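PDB 5CUW: sortase SrtE1 from Streptomyces coelicolor, which recognises the sorting signals of surface proteins, cleaves them, and joins the proteins covalently to the cell wall as a transpeptidase. Local coordinates for residues G70-D75 with T159-T164; I54-S59 with G76-M81; V139-P144 with R172-G177; S129-T134 with P146-F151. All blocks are in the same frame, centred on the assembly; numbering follows the deposited sequence. Where two conformers were deposited one is given.

Contact 1: G70-D75 with T159-T164; sequences GHYAED and TLTTCT
Tyr72 and Thr161 meet hydroxyl to hydroxyl, with Tyr72 OH 2.7 Å from Thr161 OG1 in a short hydrogen bond whose donor may be either residue. The two side chains approach from opposite directions, and Thr161 OG1 lies at the edge of the phenol ring, in its plane, so the tyrosine reaches out with its long axis and offers neither face. CG of Tyr72 stands beside its own backbone N and opposite the carbonyl carbon (chi1 -75°), which sends the ring from the end of strand 69-71 toward strand 156-164. In Thr161, OG1 occupies the crowded position between backbone N and carbonyl carbon (chi1 76°), which points it at the phenol, and the methyl CG2 passes 4.0 Å from Tyr72 OH. Further out, the backbone of Tyr72 is tied to Gly90 and Thr79, while Ala92 of the intervening strand 87-92 touches both side chains. Ala13, apparently part of the tripeptide bound in the active site, uses its O in a hydrogen bond with Thr161 OG1 and its N in a weak one with Tyr72 OH. This is the active-site groove of a sortase: Tyr72 is inferred to recognise substrate, and Thr161 precedes by two residues Cys163, the inferred active-site cysteine. A tyrosine suits its place because its hydroxyl can cross the width of strand 87-92, and a threonine because its small branched side chain packs in a strand while keeping a hydroxyl. Since each hydroxyl can both give and accept, the buried pair could probably suit its protons to the peptide backbone laid against it.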
loop_
_atom_site.group_PDB
_atom_site.type_symbol
_atom_site.label_atom_id
_atom_site.label_comp_id
_atom_site.label_asym_id
_atom_site.label_seq_id
_atom_site.Cartn_x
_atom_site.Cartn_y
_atom_site.Cartn_z
ATOM N N GLY A 70 -3.223 4.307 5.435
ATOM C CA GLY A 70 -3.835 3.437 6.420
ATOM C C GLY A 70 -3.762 1.976 6.060
ATOM O O GLY A 70 -4.025 1.578 4.915
ATOM N N HIS A 71 -3.398 1.174 7.054
ATOM C CA HIS A 71 -3.414 -0.279 6.946
ATOM C C HIS A 71 -4.812 -0.823 7.248
ATOM O O HIS A 71 -5.348 -0.600 8.332
ATOM C CB HIS A 71 -2.377 -0.881 7.905
ATOM C CG HIS A 71 -2.402 -2.378 7.974
ATOM N ND1 HIS A 71 -2.435 -3.065 9.171
ATOM C CD2 HIS A 71 -2.399 -3.320 7.000
ATOM C CE1 HIS A 71 -2.441 -4.365 8.930
ATOM N NE2 HIS A 71 -2.426 -4.548 7.620
ATOM N N TYR A 72 -5.402 -1.540 6.297
ATOM C CA TYR A 72 -6.744 -2.093 6.512
ATOM C C TYR A 72 -6.696 -3.009 7.730
ATOM O O TYR A 72 -5.937 -3.978 7.739
ATOM C CB TYR A 72 -7.242 -2.853 5.284
ATOM C CG TYR A 72 -7.685 -1.972 4.127
ATOM C CD1 TYR A 72 -6.788 -1.568 3.151
ATOM C CD2 TYR A 72 -9.009 -1.563 4.010
ATOM C CE1 TYR A 72 -7.196 -0.788 2.077
ATOM C CE2 TYR A 72 -9.421 -0.774 2.947
ATOM C CZ TYR A 72 -8.507 -0.390 1.989
ATOM O OH TYR A 72 -8.907 0.387 0.935
ATOM N N ALA A 73 -7.472 -2.691 8.759
ATOM C CA ALA A 73 -7.339 -3.409 10.028
ATOM C C ALA A 73 -8.642 -3.719 10.756
ATOM O O ALA A 73 -8.603 -4.335 11.822
ATOM C CB ALA A 73 -6.419 -2.629 10.963
ATOM N N GLU A 74 -9.787 -3.321 10.210
ATOM C CA GLU A 74 -11.052 -3.579 10.907
ATOM C C GLU A 74 -12.165 -4.130 10.013
ATOM O O GLU A 74 -12.049 -4.137 8.790
ATOM C CB GLU A 74 -11.539 -2.300 11.592
ATOM N N ASP A 75 -13.238 -4.603 10.644
ATOM C CA ASP A 75 -14.451 -5.022 9.939
ATOM C C ASP A 75 -14.244 -6.214 9.006
ATOM O O ASP A 75 -14.919 -6.327 7.981
ATOM C CB ASP A 75 -15.024 -3.849 9.137
ATOM N N THR A 159 -0.787 -4.169 -1.469
ATOM C CA THR A 159 -1.873 -3.594 -2.253
ATOM C C THR A 159 -2.039 -2.127 -1.881
ATOM O O THR A 159 -2.190 -1.800 -0.709
ATOM C CB THR A 159 -3.211 -4.327 -2.015
ATOM O OG1 THR A 159 -3.014 -5.732 -2.184
ATOM C CG2 THR A 159 -4.282 -3.831 -2.997
ATOM N N LEU A 160 -2.013 -1.253 -2.875
ATOM C CA LEU A 160 -2.273 0.172 -2.647
ATOM C C LEU A 160 -3.619 0.546 -3.263
ATOM O O LEU A 160 -3.858 0.265 -4.440
ATOM C CB LEU A 160 -1.169 1.042 -3.252
ATOM C CG LEU A 160 0.303 0.690 -3.030
ATOM C CD1 LEU A 160 1.188 1.720 -3.767
ATOM C CD2 LEU A 160 0.670 0.604 -1.543
ATOM N N THR A 161 -4.497 1.178 -2.480
ATOM C CA THR A 161 -5.822 1.564 -2.986
ATOM C C THR A 161 -6.048 3.067 -2.851
ATOM O O THR A 161 -5.675 3.663 -1.843
ATOM C CB THR A 161 -6.961 0.802 -2.246
ATOM O OG1 THR A 161 -7.164 1.358 -0.932
ATOM C CG2 THR A 161 -6.611 -0.665 -2.107
ATOM N N THR A 162 -6.643 3.691 -3.865
ATOM C CA THR A 162 -6.964 5.111 -3.777
ATOM C C THR A 162 -8.201 5.379 -4.624
ATOM O O THR A 162 -8.716 4.471 -5.266
ATOM C CB THR A 162 -5.786 5.992 -4.251
ATOM O OG1 THR A 162 -6.018 7.363 -3.886
ATOM C CG2 THR A 162 -5.613 5.878 -5.766
ATOM N N CYS A 163 -8.682 6.617 -4.626
ATOM C CA CYS A 163 -9.867 6.959 -5.409
ATOM C C CYS A 163 -9.533 7.358 -6.845
ATOM O O CYS A 163 -8.436 7.826 -7.138
ATOM C CB CYS A 163 -10.640 8.087 -4.734
ATOM S SG CYS A 163 -11.301 7.656 -3.111
ATOM N N THR A 164 -10.497 7.171 -7.738
ATOM C CA THR A 164 -10.357 7.594 -9.129
ATOM C C THR A 164 -11.751 7.792 -9.717
ATOM O O THR A 164 -12.686 7.077 -9.336
ATOM C CB THR A 164 -9.550 6.560 -9.955
ATOM O OG1 THR A 164 -9.011 7.178 -11.128
ATOM C CG2 THR A 164 -10.415 5.354 -10.348
#

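Contact 2: I54-S59 with G76-M81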
loop_
_atom_site.group_PDB
_atom_site.type_symbol
_atom_site.label_atom_id
_atom_site.label_comp_id
_atom_site.label_asym_id
_atom_site.label_seq_id
_atom_site.Cartn_x
_atom_site.Cartn_y
_atom_site.Cartn_z
ATOM N N ILE A 54 2.636 5.114 7.814
ATOM C CA ILE A 54 1.523 4.168 7.803
ATOM C C ILE A 54 0.950 4.057 9.206
ATOM O O ILE A 54 1.701 3.898 10.169
ATOM C CB ILE A 54 1.953 2.753 7.325
ATOM C CG1 ILE A 54 2.722 2.817 6.002
ATOM C CG2 ILE A 54 0.732 1.817 7.221
ATOM C CD1 ILE A 54 3.214 1.448 5.534
ATOM N N ALA A 55 -0.367 4.163 9.339
ATOM C CA ALA A 55 -0.992 4.008 10.644
ATOM C C ALA A 55 -1.973 2.845 10.602
ATOM O O ALA A 55 -2.357 2.394 9.536
ATOM C CB ALA A 55 -1.691 5.286 11.067
ATOM N N GLU A 56 -2.379 2.355 11.766
ATOM C CA GLU A 56 -3.302 1.229 11.819
ATOM C C GLU A 56 -4.731 1.724 11.589
ATOM O O GLU A 56 -5.176 2.660 12.246
ATOM C CB GLU A 56 -3.184 0.505 13.172
ATOM C CG GLU A 56 -4.024 -0.771 13.285
ATOM C CD GLU A 56 -3.496 -1.920 12.429
ATOM O OE1 GLU A 56 -2.767 -1.661 11.450
ATOM O OE2 GLU A 56 -3.808 -3.094 12.734
ATOM N N GLY A 57 -5.448 1.104 10.654
ATOM C CA GLY A 57 -6.823 1.490 10.384
ATOM C C GLY A 57 -6.933 2.518 9.275
ATOM O O GLY A 57 -5.960 3.204 8.954
ATOM N N ILE A 58 -8.115 2.648 8.689
ATOM C CA ILE A 58 -8.251 3.554 7.544
ATOM C C ILE A 58 -9.223 4.697 7.791
ATOM O O ILE A 58 -9.776 5.262 6.846
ATOM C CB ILE A 58 -8.701 2.793 6.281
ATOM C CG1 ILE A 58 -10.012 2.058 6.543
ATOM C CG2 ILE A 58 -7.621 1.823 5.831
ATOM C CD1 ILE A 58 -10.725 1.662 5.278
ATOM N N SER A 59 -9.418 5.039 9.060
ATOM C CA SER A 59 -10.248 6.175 9.430
ATOM C C SER A 59 -9.841 7.437 8.671
ATOM O O SER A 59 -8.656 7.740 8.553
ATOM C CB SER A 59 -10.158 6.433 10.930
ATOM O OG SER A 59 -10.626 7.731 11.243
ATOM N N GLY A 76 -13.319 -7.101 9.356
ATOM C CA GLY A 76 -13.051 -8.266 8.531
ATOM C C GLY A 76 -12.077 -7.992 7.400
ATOM O O GLY A 76 -11.692 -8.907 6.665
ATOM N N LEU A 77 -11.668 -6.733 7.257
ATOM C CA LEU A 77 -10.743 -6.360 6.186
ATOM C C LEU A 77 -9.289 -6.371 6.634
ATOM O O LEU A 77 -8.413 -5.899 5.905
ATOM C CB LEU A 77 -11.084 -4.976 5.628
ATOM C CG LEU A 77 -12.300 -4.864 4.714
ATOM C CD1 LEU A 77 -12.347 -3.467 4.099
ATOM C CD2 LEU A 77 -12.274 -5.939 3.631
ATOM N N LYS A 78 -9.019 -6.909 7.819
ATOM C CA LYS A 78 -7.661 -6.875 8.342
ATOM C C LYS A 78 -6.728 -7.717 7.495
ATOM O O LYS A 78 -6.976 -8.894 7.267
ATOM C CB LYS A 78 -7.609 -7.359 9.790
ATOM C CG LYS A 78 -6.224 -7.205 10.399
ATOM C CD LYS A 78 -6.292 -7.065 11.916
ATOM C CE LYS A 78 -4.954 -6.599 12.466
ATOM N NZ LYS A 78 -4.956 -6.522 13.949
ATOM N N THR A 79 -5.639 -7.123 7.037
ATOM C CA THR A 79 -4.714 -7.857 6.194
ATOM C C THR A 79 -3.451 -8.233 6.965
ATOM O O THR A 79 -3.206 -7.737 8.075
ATOM C CB THR A 79 -4.312 -7.041 4.947
ATOM O OG1 THR A 79 -3.532 -5.918 5.347
ATOM C CG2 THR A 79 -5.550 -6.565 4.161
ATOM N N ALA A 80 -2.640 -9.093 6.358
ATOM C CA ALA A 80 -1.364 -9.507 6.936
ATOM C C ALA A 80 -0.389 -8.338 7.075
ATOM O O ALA A 80 -0.519 -7.329 6.372
ATOM C CB ALA A 80 -0.745 -10.605 6.080
ATOM N N MET A 81 0.581 -8.477 7.979
ATOM C CA MET A 81 1.688 -7.524 8.079
ATOM C C MET A 81 2.814 -7.990 7.169
ATOM O O MET A 81 2.827 -9.151 6.759
ATOM C CB MET A 81 2.180 -7.399 9.523
ATOM C CG MET A 81 1.193 -6.704 10.460
ATOM S SD MET A 81 1.125 -4.913 10.208
ATOM C CE MET A 81 2.707 -4.436 10.901
#
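Glu56 ends strand 50-56 extended, Lys78 is extended too within an irregular loop, and the backbones keep apart while these two side chains reach across. CG of Glu56 stands anti to the backbone N (chi1 -175°) and the chain then bends at chi2, bringing the carboxylate toward the loop. Lys78 rises almost fully stretched and crosses it at about a right angle. Their meeting is loose: Glu56 OE2 is 3.7 Å from Lys78 CE, and its salt bridge to Lys78 NZ, at 3.8 Å, is long. The stronger grip on this carboxylate is at OE1, through a hydrogen bond with His71 ND1. Thr79 OG1 holds His71 NE2, so the imidazole links strand end and loop. Glutamate suits its place by serving His71 with one oxygen and the lysine with the other, and a flexible lysine can span the gap. Gly57 turns the chain at a positive phi where a CB would hit the carbonyl oxygen of Glu56. The contact joins strand 50-56 to the loop following Tyr72, the inferred substrate-recognition residue, at the surface of the sortase barrel. Chemically, the lysine probably adds a diffuse attraction to a carboxylate already fixed by the histidine.

Contact 3: V139-P144 with R172-G177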
loop_
_atom_site.group_PDB
_atom_site.type_symbol
_atom_site.label_atom_id
_atom_site.label_comp_id
_atom_site.label_asym_id
_atom_site.label_seq_id
_atom_site.Cartn_x
_atom_site.Cartn_y
_atom_site.Cartn_z
ATOM N N VAL A 139 -13.826 -5.553 -2.464
ATOM C CA VAL A 139 -12.821 -5.744 -1.426
ATOM C C VAL A 139 -11.907 -6.944 -1.664
ATOM O O VAL A 139 -10.891 -7.097 -0.978
ATOM C CB VAL A 139 -13.475 -5.916 -0.035
ATOM C CG1 VAL A 139 -14.150 -4.630 0.392
ATOM C CG2 VAL A 139 -14.457 -7.075 -0.049
ATOM N N SER A 140 -12.249 -7.790 -2.631
ATOM C CA SER A 140 -11.461 -8.997 -2.879
ATOM C C SER A 140 -10.046 -8.675 -3.370
ATOM O O SER A 140 -9.185 -9.551 -3.406
ATOM C CB SER A 140 -12.174 -9.900 -3.885
ATOM O OG SER A 140 -13.399 -10.366 -3.354
ATOM N N VAL A 141 -9.804 -7.421 -3.736
ATOM C CA VAL A 141 -8.454 -7.001 -4.125
ATOM C C VAL A 141 -7.525 -6.958 -2.899
ATOM O O VAL A 141 -6.312 -6.775 -3.037
ATOM C CB VAL A 141 -8.446 -5.612 -4.820
ATOM C CG1 VAL A 141 -9.317 -5.633 -6.072
ATOM C CG2 VAL A 141 -8.901 -4.509 -3.857
ATOM N N LEU A 142 -8.101 -7.136 -1.708
ATOM C CA LEU A 142 -7.342 -7.209 -0.460
ATOM C C LEU A 142 -7.220 -8.634 0.090
ATOM O O LEU A 142 -6.735 -8.810 1.209
ATOM C CB LEU A 142 -7.990 -6.337 0.624
ATOM C CG LEU A 142 -8.073 -4.827 0.360
ATOM C CD1 LEU A 142 -8.951 -4.165 1.401
ATOM C CD2 LEU A 142 -6.678 -4.202 0.366
ATOM N N ASP A 143 -7.676 -9.629 -0.673
ATOM C CA ASP A 143 -7.579 -11.046 -0.273
ATOM C C ASP A 143 -6.111 -11.460 -0.152
ATOM O O ASP A 143 -5.253 -10.872 -0.821
ATOM C CB ASP A 143 -8.278 -11.956 -1.298
ATOM C CG ASP A 143 -9.806 -11.895 -1.221
ATOM O OD1 ASP A 143 -10.351 -11.317 -0.256
ATOM O OD2 ASP A 143 -10.469 -12.450 -2.127
ATOM N N PRO A 144 -5.809 -12.497 0.661
ATOM C CA PRO A 144 -4.409 -12.922 0.778
ATOM C C PRO A 144 -3.734 -13.160 -0.584
ATOM O O PRO A 144 -2.558 -12.810 -0.751
ATOM C CB PRO A 144 -4.518 -14.216 1.582
ATOM C CG PRO A 144 -5.673 -13.948 2.489
ATOM C CD PRO A 144 -6.673 -13.213 1.616
ATOM N N ARG A 172 -12.367 3.108 -7.558
ATOM C CA ARG A 172 -11.085 2.930 -6.900
ATOM C C ARG A 172 -10.018 2.471 -7.888
ATOM O O ARG A 172 -10.326 1.803 -8.868
ATOM C CB ARG A 172 -11.196 1.920 -5.768
ATOM C CG ARG A 172 -12.231 2.266 -4.727
ATOM C CD ARG A 172 -11.811 3.476 -3.908
ATOM N NE ARG A 172 -12.792 3.762 -2.866
ATOM C CZ ARG A 172 -13.787 4.629 -2.999
ATOM N NH1 ARG A 172 -13.931 5.315 -4.126
ATOM N NH2 ARG A 172 -14.634 4.817 -2.000
ATOM N N MET A 173 -8.769 2.842 -7.612
ATOM C CA MET A 173 -7.616 2.405 -8.395
ATOM C C MET A 173 -6.721 1.559 -7.506
ATOM O O MET A 173 -6.412 1.959 -6.379
ATOM C CB MET A 173 -6.847 3.619 -8.945
ATOM C CG MET A 173 -5.417 3.313 -9.367
ATOM S SD MET A 173 -4.658 4.709 -10.243
ATOM C CE MET A 173 -4.725 5.991 -8.994
ATOM N N ILE A 174 -6.302 0.404 -7.999
ATOM C CA ILE A 174 -5.520 -0.545 -7.207
ATOM C C ILE A 174 -4.158 -0.832 -7.853
ATOM O O ILE A 174 -4.081 -1.134 -9.041
ATOM C CB ILE A 174 -6.278 -1.881 -7.043
ATOM C CG1 ILE A 174 -7.770 -1.635 -6.795
ATOM C CG2 ILE A 174 -5.644 -2.745 -5.962
ATOM C CD1 ILE A 174 -8.079 -0.883 -5.533
ATOM N N VAL A 175 -3.093 -0.748 -7.070
ATOM C CA VAL A 175 -1.763 -1.126 -7.542
ATOM C C VAL A 175 -1.201 -2.233 -6.634
ATOM O O VAL A 175 -1.264 -2.103 -5.417
ATOM C CB VAL A 175 -0.827 0.094 -7.557
ATOM C CG1 VAL A 175 0.601 -0.314 -7.848
ATOM C CG2 VAL A 175 -1.328 1.120 -8.556
ATOM N N TRP A 176 -0.695 -3.322 -7.224
ATOM C CA TRP A 176 -0.108 -4.446 -6.469
ATOM C C TRP A 176 1.398 -4.602 -6.704
ATOM O O TRP A 176 1.896 -4.374 -7.816
ATOM C CB TRP A 176 -0.769 -5.785 -6.846
ATOM C CG TRP A 176 -2.242 -5.932 -6.537
ATOM C CD1 TRP A 176 -2.802 -6.224 -5.309
ATOM C CD2 TRP A 176 -3.335 -5.876 -7.469
ATOM N NE1 TRP A 176 -4.169 -6.313 -5.427
ATOM C CE2 TRP A 176 -4.523 -6.107 -6.736
ATOM C CE3 TRP A 176 -3.427 -5.640 -8.845
ATOM C CZ2 TRP A 176 -5.781 -6.110 -7.334
ATOM C CZ3 TRP A 176 -4.680 -5.641 -9.438
ATOM C CH2 TRP A 176 -5.840 -5.876 -8.683
ATOM N N GLY A 177 2.105 -5.033 -5.664
ATOM C CA GLY A 177 3.522 -5.337 -5.751
ATOM C C GLY A 177 3.860 -6.664 -5.086
ATOM O O GLY A 177 3.025 -7.241 -4.383
#
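Trp176 NE1 donates to Val141 O across 3.2 Å in a nearly straight hydrogen bond, with an angle of 176° at the hydrogen. The acceptor lies in the indole plane, and the donor in the carbonyl plane, on a lone pair. Here a short 3-10 segment, 139-142, packs against strand 171-184 of the sortase beta barrel. Leu142 N bonds to Val139 O at 2.9 Å, a 3-10 bond that closes the turn. CG of Trp176 lies anti to its carbonyl carbon (chi1 -63°), which swings the indole toward that segment. The indole also gives an apolar border: Trp176 CZ2 is 3.7 Å from Val141 CB, the side chains crossing at about a right angle. Tryptophan suits the spot because one ring system supplies both an N-H and a broad hydrocarbon surface. With a phenylalanine here, Val141 O would probably be left without this donor and the 3-10 segment less firmly tied to the strand. Ile174 backs the indole, its CG2 lying 3.5 Å above one face near the rim. Arg172, the inferred proton donor, precedes Ile174 by two residues. Ile174 and Val141 meet tip to tip, with Ile174 CD1 4.1 Å from Val141 CG2.

Contact 4: S129-T134 with P146-F151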
loop_
_atom_site.group_PDB
_atom_site.type_symbol
_atom_site.label_atom_id
_atom_site.label_comp_id
_atom_site.label_asym_id
_atom_site.label_seq_id
_atom_site.Cartn_x
_atom_site.Cartn_y
_atom_site.Cartn_z
ATOM N N SER A 129 1.399 -5.208 -10.825
ATOM C CA SER A 129 0.113 -5.265 -11.509
ATOM C C SER A 129 -0.755 -4.060 -11.171
ATOM O O SER A 129 -0.657 -3.511 -10.075
ATOM C CB SER A 129 -0.599 -6.573 -11.124
ATOM O OG SER A 129 -1.860 -6.669 -11.741
ATOM N N ILE A 130 -1.589 -3.621 -12.107
ATOM C CA ILE A 130 -2.461 -2.488 -11.832
ATOM C C ILE A 130 -3.890 -2.716 -12.329
ATOM O O ILE A 130 -4.108 -3.251 -13.414
ATOM C CB ILE A 130 -1.907 -1.200 -12.459
ATOM C CG1 ILE A 130 -2.829 -0.029 -12.146
ATOM C CG2 ILE A 130 -1.750 -1.375 -13.968
ATOM C CD1 ILE A 130 -2.253 1.316 -12.493
ATOM N N LEU A 131 -4.851 -2.311 -11.506
ATOM C CA LEU A 131 -6.265 -2.304 -11.851
ATOM C C LEU A 131 -6.697 -0.843 -11.760
ATOM O O LEU A 131 -6.927 -0.330 -10.666
ATOM C CB LEU A 131 -7.074 -3.215 -10.904
ATOM C CG LEU A 131 -8.608 -3.283 -10.974
ATOM C CD1 LEU A 131 -9.096 -3.690 -12.356
ATOM C CD2 LEU A 131 -9.177 -4.246 -9.915
ATOM N N PRO A 132 -6.746 -0.145 -12.906
ATOM C CA PRO A 132 -6.941 1.310 -12.865
ATOM C C PRO A 132 -8.339 1.750 -12.419
ATOM O O PRO A 132 -8.457 2.836 -11.863
ATOM C CB PRO A 132 -6.668 1.750 -14.318
ATOM C CG PRO A 132 -6.927 0.549 -15.149
ATOM C CD PRO A 132 -6.582 -0.657 -14.284
ATOM N N VAL A 133 -9.374 0.952 -12.669
ATOM C CA VAL A 133 -10.728 1.341 -12.261
ATOM C C VAL A 133 -11.520 0.132 -11.748
ATOM O O VAL A 133 -11.595 -0.893 -12.426
ATOM C CB VAL A 133 -11.515 1.997 -13.427
ATOM C CG1 VAL A 133 -12.848 2.540 -12.921
ATOM C CG2 VAL A 133 -10.698 3.129 -14.085
ATOM N N THR A 134 -12.093 0.246 -10.550
ATOM C CA THR A 134 -12.965 -0.801 -10.012
ATOM C C THR A 134 -13.974 -0.220 -9.011
ATOM O O THR A 134 -13.814 0.897 -8.515
ATOM C CB THR A 134 -12.157 -1.928 -9.315
ATOM O OG1 THR A 134 -12.967 -3.108 -9.195
ATOM C CG2 THR A 134 -11.670 -1.487 -7.922
ATOM N N PRO A 146 -4.675 -11.660 -3.911
ATOM C CA PRO A 146 -5.632 -10.636 -4.343
ATOM C C PRO A 146 -6.293 -10.958 -5.668
ATOM O O PRO A 146 -5.606 -11.263 -6.651
ATOM C CB PRO A 146 -4.773 -9.371 -4.456
ATOM C CG PRO A 146 -3.384 -9.857 -4.624
ATOM C CD PRO A 146 -3.308 -11.130 -3.815
ATOM N N LYS A 147 -7.618 -10.877 -5.689
ATOM C CA LYS A 147 -8.376 -11.143 -6.904
ATOM C C LYS A 147 -8.036 -10.093 -7.939
ATOM O O LYS A 147 -7.837 -8.925 -7.592
ATOM C CB LYS A 147 -9.882 -11.144 -6.634
ATOM N N GLN A 148 -7.968 -10.525 -9.195
ATOM C CA GLN A 148 -7.723 -9.647 -10.340
ATOM C C GLN A 148 -6.266 -9.184 -10.473
ATOM O O GLN A 148 -5.924 -8.484 -11.422
ATOM C CB GLN A 148 -8.660 -8.431 -10.283
ATOM C CG GLN A 148 -10.083 -8.776 -10.713
ATOM C CD GLN A 148 -11.040 -7.610 -10.629
ATOM O OE1 GLN A 148 -11.718 -7.427 -9.625
ATOM N NE2 GLN A 148 -11.115 -6.825 -11.693
ATOM N N SER A 149 -5.406 -9.585 -9.539
ATOM C CA SER A 149 -3.995 -9.203 -9.597
ATOM C C SER A 149 -3.199 -10.012 -10.618
ATOM O O SER A 149 -2.146 -9.569 -11.080
ATOM C CB SER A 149 -3.346 -9.375 -8.226
ATOM O OG SER A 149 -3.470 -10.726 -7.805
ATOM N N GLY A 150 -3.676 -11.213 -10.932
ATOM C CA GLY A 150 -2.918 -12.140 -11.756
ATOM C C GLY A 150 -1.923 -12.993 -10.976
ATOM O O GLY A 150 -1.229 -13.831 -11.553
ATOM N N PHE A 151 -1.843 -12.792 -9.664
ATOM C CA PHE A 151 -0.980 -13.625 -8.826
ATOM C C PHE A 151 -1.586 -15.029 -8.742
ATOM O O PHE A 151 -2.787 -15.175 -8.535
ATOM C CB PHE A 151 -0.809 -13.022 -7.421
ATOM C CG PHE A 151 -0.163 -11.659 -7.409
ATOM C CD1 PHE A 151 0.779 -11.312 -8.360
ATOM C CD2 PHE A 151 -0.507 -10.725 -6.443
ATOM C CE1 PHE A 151 1.363 -10.054 -8.354
ATOM C CE2 PHE A 151 0.066 -9.472 -6.435
ATOM C CZ PHE A 151 1.008 -9.135 -7.383
HETATM O O HOH W 1 -13.430 -4.600 -11.524
#
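Turned fully away from its own backbone N (chi1 179°), OG of Ser129 reaches across to the loop and donates to Ser149 O at 3.0 Å. The donor is tilted 33° from the plane of that carbonyl. Two residues on, Leu131 adopts the same first torsion and brings both methyls to the amide of Gln148, CD2 lying 3.7 Å and CD1 3.8 Å from Gln148 NE2. The glutamine chain is extended beyond CG, so its amide crosses the end of the leucine obliquely. A water beyond accepts from Gln148 NE2 at 3.2 Å and is also bonded to Thr134 OG1, while Gln148 OE1 and Thr134 OG1 both bind Asn138 ND2. The loop is a type II beta turn from Pro146 to Ser149, closed by a weak backbone bond, followed by an ST turn in which Phe151 N donates to Ser149 OG at 3.2 Å and 165°. Gln148 takes the positive phi of the second corner, and Gly150 supplies backbone angles that a side chain would not tolerate. In the sortase barrel this loop leads from strand 121-134 to strand 156-164 and here folds back along the former. If an alanine stood at Ser129, Ser149 O would probably lose its donor from the strand, and the joint between the two turns would be less firmly held. Serine is short enough to fit beside Trp176, whose backbone pairs with its own, and still carries a hydroxyl. Ser149 CB sits 3.6 Å above one face of the Phe151 ring, toward its rim, and that ring stacks with Tyr157.

Overall arrangement
All four contacts reach the one mixed sheet of the sortase domain, three of them from loops. Contact 2 closes first along the chain, and its segments alternate with those of contact 1, whose strand 69-71 neighbours strand 50-56; their centres are about 7 Å apart. Contact 3 crosses contact 1 in the same way through the adjacent strands 156-164 and 171-184, at about 8 Å between centres. Contact 4, nested within the loop closed by contact 1, lies about 6 Å from contact 3 between centres, where strands 171-184 and 121-134 pair. Contacts 2 and 4 are the most distant, about 19 Å between centres. Contacts 1 and 3 thus hold two inferred active-site residues, Cys163 and Arg172, and the inferred recognition residue Tyr72.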